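Local coordinates for dinoflagellate luciferase (Lingulodinium polyedrum, PDB 1VPR), which catalyses the oxidation of dinoflagellate luciferin by molecular oxygen with emission of blue light, this chain being the third of its three homologous luciferase domains, at residues A[63-68]-A[170-175]; A[74-79]-A[83-88]; A[143-148]-A[337-342]; A[263-266]-A[271-274]. One frame throughout, in Å; residues are numbered along the deposited sequence.

Interaction 1. Residues A[63-68]-A[170-175]; sequences ECHELG and GGQAAF
His65 and Gln172 meet through one short hydrogen bond. NE2 of His65 donates to OE1 of Gln172 at 2.7 Å, with an N-H...O angle of 154°. The oxygen lies close to the imidazole plane. It receives the hydrogen on a lone pair in its own carbonyl plane. Ring and amide planes are nearly perpendicular, 89° apart, so the two groups do not stack. Ala173 supplies the second touch. Its backbone N lies over one face of the His65 ring, near the rim. CB of Ala173 is 4.1 Å from CD2 of His65.

The contact joins helix 57-65, in the helical bundle domain, to helix 172-181, in the catalytic domain. The catalytic domain is a calycin-type beta barrel. The enzyme is pH-regulated, and histidines of the bundle probably take part in that control. In this bond NE2 of His65 carries the hydrogen.

Further out, Gln172 is extended, with CG anti to the backbone N (chi1 -175°), which carries the amide out to the histidine. The other end of the amide is also gripped, as NE2 of Gln172 bonds OG1 of Thr197. Gly170 and Gln172 share backbone hydrogen bonds with Gly203. Thr202 and Lys224 touch the side chain of Gln172. Ser221 and Ala223 pack against the buried His65.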
loop_
_atom_site.group_PDB
_atom_site.type_symbol
_atom_site.label_atom_id
_atom_site.label_comp_id
_atom_site.label_asym_id
_atom_site.label_seq_id
_atom_site.Cartn_x
_atom_site.Cartn_y
_atom_site.Cartn_z
ATOM N N GLU A 63 11.350 -1.890 13.588
ATOM C CA GLU A 63 10.770 -2.969 14.352
ATOM C C GLU A 63 9.341 -3.250 13.881
ATOM O O GLU A 63 8.907 -4.395 13.883
ATOM C CB GLU A 63 10.778 -2.636 15.838
ATOM C CG GLU A 63 10.393 -3.804 16.719
ATOM C CD GLU A 63 10.513 -3.450 18.190
ATOM O OE1 GLU A 63 9.477 -3.182 18.839
ATOM O OE2 GLU A 63 11.658 -3.423 18.683
ATOM N N CYS A 64 8.614 -2.223 13.457
ATOM C CA CYS A 64 7.250 -2.460 12.997
ATOM C C CYS A 64 7.228 -3.226 11.693
ATOM O O CYS A 64 6.216 -3.849 11.355
ATOM C CB CYS A 64 6.484 -1.147 12.830
ATOM S SG CYS A 64 5.998 -0.375 14.393
ATOM N N HIS A 65 8.334 -3.184 10.950
ATOM C CA HIS A 65 8.404 -3.901 9.681
ATOM C C HIS A 65 8.342 -5.414 9.902
ATOM O O HIS A 65 7.833 -6.162 9.056
ATOM C CB HIS A 65 9.677 -3.506 8.923
ATOM C CG HIS A 65 9.433 -2.448 7.900
ATOM N ND1 HIS A 65 8.583 -2.647 6.828
ATOM C CD2 HIS A 65 9.814 -1.146 7.845
ATOM C CE1 HIS A 65 8.440 -1.507 6.168
ATOM N NE2 HIS A 65 9.174 -0.583 6.763
ATOM N N GLU A 66 8.818 -5.852 11.064
ATOM C CA GLU A 66 8.821 -7.268 11.410
ATOM C C GLU A 66 7.444 -7.791 11.854
ATOM O O GLU A 66 7.289 -8.973 12.169
ATOM C CB GLU A 66 9.874 -7.527 12.505
ATOM N N LEU A 67 6.436 -6.928 11.857
ATOM C CA LEU A 67 5.104 -7.343 12.278
ATOM C C LEU A 67 4.206 -7.845 11.145
ATOM O O LEU A 67 4.140 -7.221 10.074
ATOM C CB LEU A 67 4.377 -6.178 12.966
ATOM C CG LEU A 67 4.978 -5.545 14.226
ATOM C CD1 LEU A 67 4.285 -4.203 14.512
ATOM C CD2 LEU A 67 4.811 -6.500 15.400
ATOM N N GLY A 68 3.536 -8.972 11.392
ATOM C CA GLY A 68 2.546 -9.513 10.466
ATOM C C GLY A 68 2.798 -10.324 9.204
ATOM O O GLY A 68 1.823 -10.793 8.598
ATOM N N GLY A 170 13.291 -3.837 -2.983
ATOM C CA GLY A 170 12.588 -2.576 -2.848
ATOM C C GLY A 170 11.883 -2.396 -1.525
ATOM O O GLY A 170 11.040 -1.505 -1.400
ATOM N N GLY A 171 12.208 -3.226 -0.541
ATOM C CA GLY A 171 11.581 -3.086 0.754
ATOM C C GLY A 171 12.031 -1.820 1.457
ATOM O O GLY A 171 13.210 -1.397 1.354
ATOM N N GLN A 172 11.113 -1.205 2.194
ATOM C CA GLN A 172 11.453 0.024 2.900
ATOM C C GLN A 172 12.477 -0.164 4.001
ATOM O O GLN A 172 13.268 0.740 4.256
ATOM C CB GLN A 172 10.212 0.684 3.497
ATOM C CG GLN A 172 10.518 2.035 4.146
ATOM C CD GLN A 172 9.356 2.587 4.931
ATOM O OE1 GLN A 172 8.683 1.862 5.676
ATOM N NE2 GLN A 172 9.109 3.882 4.782
ATOM N N ALA A 173 12.491 -1.320 4.656
ATOM C CA ALA A 173 13.443 -1.509 5.745
ATOM C C ALA A 173 14.892 -1.330 5.273
ATOM O O ALA A 173 15.719 -0.751 5.984
ATOM C CB ALA A 173 13.238 -2.868 6.397
ATOM N N ALA A 174 15.192 -1.787 4.064
ATOM C CA ALA A 174 16.528 -1.643 3.503
ATOM C C ALA A 174 16.897 -0.159 3.403
ATOM O O ALA A 174 18.043 0.213 3.697
ATOM C CB ALA A 174 16.596 -2.310 2.122
ATOM N N PHE A 175 15.935 0.686 3.011
ATOM C CA PHE A 175 16.193 2.125 2.899
ATOM C C PHE A 175 16.362 2.765 4.272
ATOM O O PHE A 175 17.203 3.644 4.451
ATOM C CB PHE A 175 15.068 2.822 2.133
ATOM C CG PHE A 175 15.092 2.543 0.672
ATOM C CD1 PHE A 175 15.898 3.298 -0.175
ATOM C CD2 PHE A 175 14.382 1.465 0.149
ATOM C CE1 PHE A 175 16.005 2.980 -1.523
ATOM C CE2 PHE A 175 14.475 1.132 -1.191
ATOM C CZ PHE A 175 15.290 1.887 -2.036
#

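Interaction 2. Residues A[74-79]-A[83-88]; sequences GGYGGP and DPYGSE
Tyr76 and Tyr85 form an offset edge-to-face pair where a glycine-rich loop folds back on a type I beta turn, Asp83 to Gly86, just ahead of helix 87-100. The aromatic contact comes first. The edge of Tyr85 points at the face of Tyr76, with ring centroids 5.7 Å apart and planes at 60°. CE1 of Tyr85 lies 3.7 Å from CD2 of Tyr76. The hydroxyl sits over the same ring, off centre: OH of Tyr85 lies 3.7 Å from CG of Tyr76. In Tyr85, CG stands beside the backbone N (chi1 -57°), and this swings the ring edge toward Tyr76.

The apolar contacts run alongside. CD of Pro84 is 3.6 Å from CA of Gly77. A CB on Gly77 would point at Pro84 and be tight against its CD. CG of Pro84 lies 4.4 Å from CB of Tyr76. Beyond the pair, Ile166 of strand 163-169 touches Tyr76, Pro84 and Tyr85.

The polar contacts lead outward. Tyr76 OH bonds Lys70 NZ, and Arg164 holds the carbonyls of Tyr76 and Gly77. With an alanine at Tyr76, Tyr85 would probably lose its ring partner, Lys70 would lose a hydroxyl and a gap would open beside Ile166. The turn itself is closed by Gly86 N, at the N-cap of the helix, bonding Asp83 O at 3.0 Å.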
loop_
_atom_site.group_PDB
_atom_site.type_symbol
_atom_site.label_atom_id
_atom_site.label_comp_id
_atom_site.label_asym_id
_atom_site.label_seq_id
_atom_site.Cartn_x
_atom_site.Cartn_y
_atom_site.Cartn_z
ATOM N N GLY A 74 7.059 -18.482 12.886
ATOM C CA GLY A 74 8.014 -17.389 12.919
ATOM C C GLY A 74 8.996 -17.206 11.755
ATOM O O GLY A 74 9.879 -16.343 11.824
ATOM N N GLY A 75 8.862 -18.003 10.697
ATOM C CA GLY A 75 9.755 -17.855 9.564
ATOM C C GLY A 75 9.064 -17.043 8.491
ATOM O O GLY A 75 7.925 -16.627 8.677
ATOM N N TYR A 76 9.729 -16.814 7.367
ATOM C CA TYR A 76 9.116 -16.040 6.297
ATOM C C TYR A 76 8.789 -16.885 5.087
ATOM O O TYR A 76 7.973 -16.472 4.237
ATOM C CB TYR A 76 10.029 -14.880 5.889
ATOM C CG TYR A 76 9.855 -13.680 6.784
ATOM C CD1 TYR A 76 8.689 -12.910 6.723
ATOM C CD2 TYR A 76 10.828 -13.338 7.711
ATOM C CE1 TYR A 76 8.502 -11.829 7.564
ATOM C CE2 TYR A 76 10.653 -12.261 8.561
ATOM C CZ TYR A 76 9.490 -11.507 8.485
ATOM O OH TYR A 76 9.312 -10.415 9.319
ATOM N N GLY A 77 9.434 -18.051 5.013
ATOM C CA GLY A 77 9.218 -18.984 3.917
ATOM C C GLY A 77 7.851 -19.660 3.981
ATOM O O GLY A 77 7.134 -19.568 4.980
ATOM N N GLY A 78 7.481 -20.333 2.895
ATOM C CA GLY A 78 6.206 -21.022 2.831
ATOM C C GLY A 78 6.363 -22.218 1.920
ATOM O O GLY A 78 7.415 -22.378 1.307
ATOM N N PRO A 79 5.330 -23.057 1.769
ATOM C CA PRO A 79 5.415 -24.244 0.913
ATOM C C PRO A 79 5.820 -24.034 -0.533
ATOM O O PRO A 79 6.426 -24.924 -1.134
ATOM C CB PRO A 79 4.034 -24.880 1.054
ATOM C CG PRO A 79 3.166 -23.757 1.432
ATOM C CD PRO A 79 3.997 -22.935 2.377
ATOM N N ASP A 83 12.753 -20.743 0.976
ATOM C CA ASP A 83 13.920 -19.890 1.177
ATOM C C ASP A 83 13.829 -18.599 0.358
ATOM O O ASP A 83 14.644 -18.370 -0.545
ATOM C CB ASP A 83 15.166 -20.675 0.767
ATOM C CG ASP A 83 16.448 -20.028 1.239
ATOM O OD1 ASP A 83 17.505 -20.432 0.724
ATOM O OD2 ASP A 83 16.404 -19.128 2.109
ATOM N N PRO A 84 12.848 -17.735 0.661
ATOM C CA PRO A 84 12.702 -16.475 -0.092
ATOM C C PRO A 84 13.917 -15.540 -0.058
ATOM O O PRO A 84 14.152 -14.782 -1.003
ATOM C CB PRO A 84 11.452 -15.828 0.539
ATOM C CG PRO A 84 11.437 -16.394 1.958
ATOM C CD PRO A 84 11.817 -17.846 1.713
ATOM N N TYR A 85 14.693 -15.601 1.018
ATOM C CA TYR A 85 15.865 -14.736 1.127
ATOM C C TYR A 85 17.157 -15.415 0.706
ATOM O O TYR A 85 18.239 -14.847 0.879
ATOM C CB TYR A 85 15.987 -14.230 2.567
ATOM C CG TYR A 85 14.751 -13.487 3.045
ATOM C CD1 TYR A 85 14.285 -13.643 4.345
ATOM C CD2 TYR A 85 14.083 -12.601 2.204
ATOM C CE1 TYR A 85 13.168 -12.925 4.811
ATOM C CE2 TYR A 85 12.967 -11.876 2.655
ATOM C CZ TYR A 85 12.522 -12.048 3.957
ATOM O OH TYR A 85 11.436 -11.346 4.402
ATOM N N GLY A 86 17.042 -16.613 0.136
ATOM C CA GLY A 86 18.206 -17.366 -0.314
ATOM C C GLY A 86 18.880 -16.830 -1.567
ATOM O O GLY A 86 18.308 -16.017 -2.299
ATOM N N SER A 87 20.093 -17.311 -1.832
ATOM C CA SER A 87 20.865 -16.845 -2.979
ATOM C C SER A 87 20.194 -17.097 -4.317
ATOM O O SER A 87 20.338 -16.309 -5.247
ATOM C CB SER A 87 22.268 -17.472 -2.960
ATOM O OG SER A 87 22.205 -18.886 -2.860
ATOM N N GLU A 88 19.446 -18.189 -4.411
ATOM C CA GLU A 88 18.764 -18.526 -5.652
ATOM C C GLU A 88 17.752 -17.459 -6.036
ATOM O O GLU A 88 17.766 -16.954 -7.151
ATOM C CB GLU A 88 18.036 -19.850 -5.496
ATOM C CG GLU A 88 18.338 -20.848 -6.579
ATOM C CD GLU A 88 19.603 -21.638 -6.299
ATOM O OE1 GLU A 88 20.704 -21.185 -6.715
ATOM O OE2 GLU A 88 19.481 -22.713 -5.651
#

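Interaction 3. Residues A[143-148]-A[337-342]; sequences LPWPAG and KPYPTL
Trp145 and Tyr339 lie almost flat on one another, so close that the tyrosine covers both rings of the indole. The phenol ring stacks face to face on the six-membered ring, with centroids 3.9 Å apart and planes at 18°. The methylene of Tyr339 takes the five-membered ring. CB of Tyr339 stands 3.4 Å from the centroid of that Trp145 ring, only 6° off the normal, a CH-pi contact. CG of Tyr339 is anti to the backbone N (chi1 -169°), and this lays the phenol ring over the six-membered ring while CB stays over the five-membered one.

The two loops come from far apart in the sequence and pack against the calycin-type beta barrel of the catalytic domain. Trp145 rests on Val251 and Tyr339 on Val253, both of strand 247-253. Tyr237 also meets the indole at a steep angle.

Thr341 brings its CB to 3.8 Å from CZ2 of Trp145. The other face of the Tyr339 ring is covered by CD of Pro340. Pro340 is the centre of an inverse gamma turn, closed by Thr341 N bonding Tyr339 O. The hydroxyls of Tyr339 and Thr341 have other partners: Tyr339 OH bonds Pro150 O, and Thr341 OG1 bonds Gly235 O.

One water completes the contact and gives the buried indole N-H a partner. It accepts from NE1 of Trp145 at 3.0 Å. It donates to Tyr339 O at 2.9 Å and to Thr341 O at 2.8 Å.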
loop_
_atom_site.group_PDB
_atom_site.type_symbol
_atom_site.label_atom_id
_atom_site.label_comp_id
_atom_site.label_asym_id
_atom_site.label_seq_id
_atom_site.Cartn_x
_atom_site.Cartn_y
_atom_site.Cartn_z
ATOM N N LEU A 143 -11.979 13.990 -7.849
ATOM C CA LEU A 143 -10.579 13.816 -8.201
ATOM C C LEU A 143 -10.558 13.415 -9.673
ATOM O O LEU A 143 -11.479 12.753 -10.159
ATOM C CB LEU A 143 -9.925 12.721 -7.331
ATOM C CG LEU A 143 -9.638 13.050 -5.846
ATOM C CD1 LEU A 143 -9.228 11.783 -5.082
ATOM C CD2 LEU A 143 -8.526 14.110 -5.748
ATOM N N PRO A 144 -9.530 13.852 -10.419
ATOM C CA PRO A 144 -9.440 13.487 -11.829
ATOM C C PRO A 144 -9.039 12.014 -11.948
ATOM O O PRO A 144 -8.195 11.553 -11.189
ATOM C CB PRO A 144 -8.318 14.401 -12.361
ATOM C CG PRO A 144 -8.405 15.608 -11.488
ATOM C CD PRO A 144 -8.616 14.964 -10.111
ATOM N N TRP A 145 -9.662 11.271 -12.864
ATOM C CA TRP A 145 -9.248 9.889 -13.103
ATOM C C TRP A 145 -8.035 10.065 -14.027
ATOM O O TRP A 145 -8.024 10.977 -14.862
ATOM C CB TRP A 145 -10.330 9.102 -13.843
ATOM C CG TRP A 145 -11.515 8.713 -12.980
ATOM C CD1 TRP A 145 -12.672 9.419 -12.807
ATOM C CD2 TRP A 145 -11.646 7.524 -12.187
ATOM N NE1 TRP A 145 -13.518 8.741 -11.960
ATOM C CE2 TRP A 145 -12.910 7.577 -11.562
ATOM C CE3 TRP A 145 -10.813 6.421 -11.945
ATOM C CZ2 TRP A 145 -13.370 6.565 -10.702
ATOM C CZ3 TRP A 145 -11.267 5.406 -11.090
ATOM C CH2 TRP A 145 -12.532 5.483 -10.479
ATOM N N PRO A 146 -6.986 9.232 -13.879
ATOM C CA PRO A 146 -5.827 9.407 -14.765
ATOM C C PRO A 146 -6.021 8.854 -16.166
ATOM O O PRO A 146 -6.328 7.675 -16.338
ATOM C CB PRO A 146 -4.705 8.694 -14.011
ATOM C CG PRO A 146 -5.436 7.573 -13.306
ATOM C CD PRO A 146 -6.683 8.281 -12.786
ATOM N N ALA A 147 -5.845 9.710 -17.171
ATOM C CA ALA A 147 -5.969 9.306 -18.575
ATOM C C ALA A 147 -5.247 7.984 -18.823
ATOM O O ALA A 147 -4.131 7.793 -18.335
ATOM C CB ALA A 147 -5.350 10.398 -19.491
ATOM N N GLY A 148 -5.868 7.080 -19.585
ATOM C CA GLY A 148 -5.224 5.802 -19.878
ATOM C C GLY A 148 -5.540 4.682 -18.898
ATOM O O GLY A 148 -5.082 3.553 -19.073
ATOM N N LYS A 337 -12.646 12.429 -20.507
ATOM C CA LYS A 337 -13.418 11.222 -20.774
ATOM C C LYS A 337 -14.029 10.654 -19.486
ATOM O O LYS A 337 -13.335 10.462 -18.488
ATOM C CB LYS A 337 -12.520 10.176 -21.435
ATOM C CG LYS A 337 -13.223 8.885 -21.867
ATOM C CD LYS A 337 -12.212 7.900 -22.435
ATOM C CE LYS A 337 -12.864 6.595 -22.830
ATOM N NZ LYS A 337 -11.942 5.689 -23.592
ATOM N N PRO A 338 -15.341 10.369 -19.503
ATOM C CA PRO A 338 -16.037 9.821 -18.330
ATOM C C PRO A 338 -15.482 8.461 -17.933
ATOM O O PRO A 338 -15.235 7.614 -18.790
ATOM C CB PRO A 338 -17.490 9.693 -18.810
ATOM C CG PRO A 338 -17.605 10.756 -19.867
ATOM C CD PRO A 338 -16.286 10.598 -20.610
ATOM N N TYR A 339 -15.263 8.242 -16.639
ATOM C CA TYR A 339 -14.793 6.931 -16.191
ATOM C C TYR A 339 -16.050 6.333 -15.584
ATOM O O TYR A 339 -16.641 6.922 -14.685
ATOM C CB TYR A 339 -13.687 7.054 -15.152
ATOM C CG TYR A 339 -13.031 5.724 -14.890
ATOM C CD1 TYR A 339 -11.985 5.255 -15.702
ATOM C CD2 TYR A 339 -13.500 4.897 -13.871
ATOM C CE1 TYR A 339 -11.424 3.971 -15.487
ATOM C CE2 TYR A 339 -12.952 3.635 -13.649
ATOM C CZ TYR A 339 -11.922 3.180 -14.450
ATOM O OH TYR A 339 -11.381 1.941 -14.169
ATOM N N PRO A 340 -16.471 5.146 -16.042
ATOM C CA PRO A 340 -17.694 4.525 -15.524
ATOM C C PRO A 340 -17.771 3.961 -14.110
ATOM O O PRO A 340 -17.901 2.745 -13.927
ATOM C CB PRO A 340 -17.986 3.464 -16.569
ATOM C CG PRO A 340 -16.602 2.948 -16.841
ATOM C CD PRO A 340 -15.802 4.243 -16.993
ATOM N N THR A 341 -17.715 4.837 -13.117
ATOM C CA THR A 341 -17.841 4.438 -11.722
ATOM C C THR A 341 -18.769 5.451 -11.072
ATOM O O THR A 341 -18.570 6.657 -11.226
ATOM C CB THR A 341 -16.471 4.414 -10.994
ATOM O OG1 THR A 341 -15.730 3.255 -11.416
ATOM C CG2 THR A 341 -16.664 4.347 -9.454
ATOM N N LEU A 342 -19.800 4.961 -10.385
ATOM C CA LEU A 342 -20.775 5.809 -9.707
ATOM C C LEU A 342 -20.226 6.293 -8.367
ATOM O O LEU A 342 -19.539 5.552 -7.643
ATOM C CB LEU A 342 -22.091 5.046 -9.475
ATOM C CG LEU A 342 -22.702 4.434 -10.748
ATOM C CD1 LEU A 342 -23.920 3.584 -10.414
ATOM C CD2 LEU A 342 -23.057 5.570 -11.728
HETATM O O HOH W 1 -16.467 8.219 -12.082
#

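Interaction 4. Residues A[263-266]-A[271-274]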
loop_
_atom_site.group_PDB
_atom_site.type_symbol
_atom_site.label_atom_id
_atom_site.label_comp_id
_atom_site.label_asym_id
_atom_site.label_seq_id
_atom_site.Cartn_x
_atom_site.Cartn_y
_atom_site.Cartn_z
ATOM N N PHE A 263 -3.959 3.774 -9.326
ATOM C CA PHE A 263 -3.315 5.051 -9.073
ATOM C C PHE A 263 -3.697 5.448 -7.668
ATOM O O PHE A 263 -4.697 4.947 -7.134
ATOM C CB PHE A 263 -3.842 6.117 -10.039
ATOM C CG PHE A 263 -5.295 6.384 -9.885
ATOM C CD1 PHE A 263 -6.243 5.547 -10.491
ATOM C CD2 PHE A 263 -5.735 7.448 -9.100
ATOM C CE1 PHE A 263 -7.598 5.775 -10.313
ATOM C CE2 PHE A 263 -7.101 7.678 -8.914
ATOM C CZ PHE A 263 -8.022 6.855 -9.514
ATOM N N PHE A 264 -2.911 6.345 -7.074
ATOM C CA PHE A 264 -3.189 6.835 -5.732
ATOM C C PHE A 264 -2.904 8.318 -5.699
ATOM O O PHE A 264 -1.821 8.735 -6.069
ATOM C CB PHE A 264 -2.309 6.157 -4.672
ATOM C CG PHE A 264 -2.636 4.721 -4.448
ATOM C CD1 PHE A 264 -2.110 3.743 -5.269
ATOM C CD2 PHE A 264 -3.559 4.356 -3.474
ATOM C CE1 PHE A 264 -2.505 2.416 -5.138
ATOM C CE2 PHE A 264 -3.954 3.036 -3.333
ATOM C CZ PHE A 264 -3.432 2.064 -4.167
ATOM N N TRP A 265 -3.884 9.094 -5.252
ATOM C CA TRP A 265 -3.736 10.534 -5.120
ATOM C C TRP A 265 -3.194 10.808 -3.736
ATOM O O TRP A 265 -3.848 10.487 -2.748
ATOM C CB TRP A 265 -5.082 11.241 -5.247
ATOM C CG TRP A 265 -5.531 11.463 -6.654
ATOM C CD1 TRP A 265 -6.473 10.756 -7.335
ATOM C CD2 TRP A 265 -5.056 12.478 -7.554
ATOM N NE1 TRP A 265 -6.620 11.259 -8.613
ATOM C CE2 TRP A 265 -5.764 12.320 -8.771
ATOM C CE3 TRP A 265 -4.108 13.503 -7.453
ATOM C CZ2 TRP A 265 -5.553 13.155 -9.877
ATOM C CZ3 TRP A 265 -3.896 14.338 -8.566
ATOM C CH2 TRP A 265 -4.618 14.154 -9.750
ATOM N N GLU A 266 -2.003 11.394 -3.667
ATOM C CA GLU A 266 -1.376 11.743 -2.388
ATOM C C GLU A 266 -1.878 13.169 -2.155
ATOM O O GLU A 266 -1.371 14.135 -2.749
ATOM C CB GLU A 266 0.146 11.703 -2.539
ATOM C CG GLU A 266 0.943 12.035 -1.283
ATOM C CD GLU A 266 2.439 11.976 -1.547
ATOM O OE1 GLU A 266 2.929 12.859 -2.292
ATOM O OE2 GLU A 266 3.112 11.039 -1.032
ATOM N N ARG A 271 -0.108 15.093 -5.917
ATOM C CA ARG A 271 0.459 14.205 -6.944
ATOM C C ARG A 271 -0.336 12.907 -7.133
ATOM O O ARG A 271 -0.848 12.342 -6.166
ATOM C CB ARG A 271 1.908 13.858 -6.588
ATOM C CG ARG A 271 2.874 15.024 -6.678
ATOM C CD ARG A 271 4.293 14.548 -6.381
ATOM N NE ARG A 271 4.415 14.050 -5.014
ATOM C CZ ARG A 271 5.489 13.404 -4.559
ATOM N NH1 ARG A 271 5.541 12.974 -3.299
ATOM N NH2 ARG A 271 6.513 13.182 -5.376
ATOM N N CYS A 272 -0.446 12.451 -8.380
ATOM C CA CYS A 272 -1.162 11.211 -8.698
ATOM C C CYS A 272 -0.114 10.143 -9.018
ATOM O O CYS A 272 0.522 10.206 -10.074
ATOM C CB CYS A 272 -2.067 11.415 -9.931
ATOM S SG CYS A 272 -3.094 9.967 -10.407
ATOM N N PHE A 273 0.099 9.196 -8.102
ATOM C CA PHE A 273 1.061 8.116 -8.337
ATOM C C PHE A 273 0.341 7.072 -9.163
ATOM O O PHE A 273 -0.785 6.680 -8.850
ATOM C CB PHE A 273 1.523 7.465 -7.013
ATOM C CG PHE A 273 2.464 8.316 -6.197
ATOM C CD1 PHE A 273 1.990 9.396 -5.469
ATOM C CD2 PHE A 273 3.829 8.024 -6.158
ATOM C CE1 PHE A 273 2.844 10.180 -4.710
ATOM C CE2 PHE A 273 4.703 8.798 -5.402
ATOM C CZ PHE A 273 4.212 9.885 -4.671
ATOM N N ARG A 274 0.978 6.590 -10.215
ATOM C CA ARG A 274 0.323 5.597 -11.036
ATOM C C ARG A 274 1.054 4.302 -10.798
ATOM O O ARG A 274 2.260 4.299 -10.591
ATOM C CB ARG A 274 0.319 6.063 -12.485
ATOM C CG ARG A 274 -0.675 7.217 -12.692
ATOM C CD ARG A 274 -0.611 7.780 -14.118
ATOM N NE ARG A 274 0.723 8.300 -14.377
ATOM C CZ ARG A 274 1.160 8.654 -15.576
ATOM N NH1 ARG A 274 0.348 8.547 -16.626
ATOM N NH2 ARG A 274 2.414 9.074 -15.726
#
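Trp265 and Cys272 make the tight side of this contact. CB of Cys272 sits 3.6 Å from the centroid of the six-membered ring of Trp265, 6° off the normal, as a CH-pi contact. SG of Cys272 lies over the same Trp265 ring, 4.2 Å from its centroid. SG of Cys272 is also 3.9 Å from CD2 of Phe263. With SG anti to the backbone N (chi1 -177°), the sulfur reaches both aromatic residues. A glycine at Trp265 would probably leave Cys272 uncovered and Pro144 O without its NE1 donor, with a gap on the face that Trp265 and Cys272 share.

The segments belong to the beta hairpin of strands 259-266 and 271-282 in the barrel. Phe264 and Phe273 form a hydrogen-bonded antiparallel pair, with N to O distances of 2.8 Å in both directions.

On the face of Glu266, Arg271 and Phe273, toward the turn, the contact is more polar and Arg271 is partly exposed. NH1 of Arg271 forms a salt bridge to OE1 of Glu266 at 2.8 Å. OE1 receives it on its syn lone pair. NE of Arg271 adds a weak bond to OE1 of Glu266 at 3.3 Å. Carboxylate and guanidinium planes are 38° apart. Ser269 OG ties both groups, and His199 NE2 bonds OE2 of Glu266. The Phe273 ring turns its edge to the carboxylate, CE1 of Phe273 lying 3.6 Å from OE1 of Glu266.

Overall arrangement
From the N terminus, interaction 1 closes the first long loop, about 100 residues, and ties the helical bundle to the catalytic domain. Interaction 2 is a short closure within that loop, leading into helix 87-100; it touches interaction 1 where Glu66 O packs on Tyr76 OH. Interaction 3 opens at 143-148, before interaction 1 has closed, so the two cross along the chain. It closes only at 337-342, taking in the barrel strands between. Interaction 4, a barrel hairpin, falls within it, and the two touch: Pro146 and Trp145 pack on Phe263. Interactions 1 and 2 lie across the chain's centre from 3 and 4.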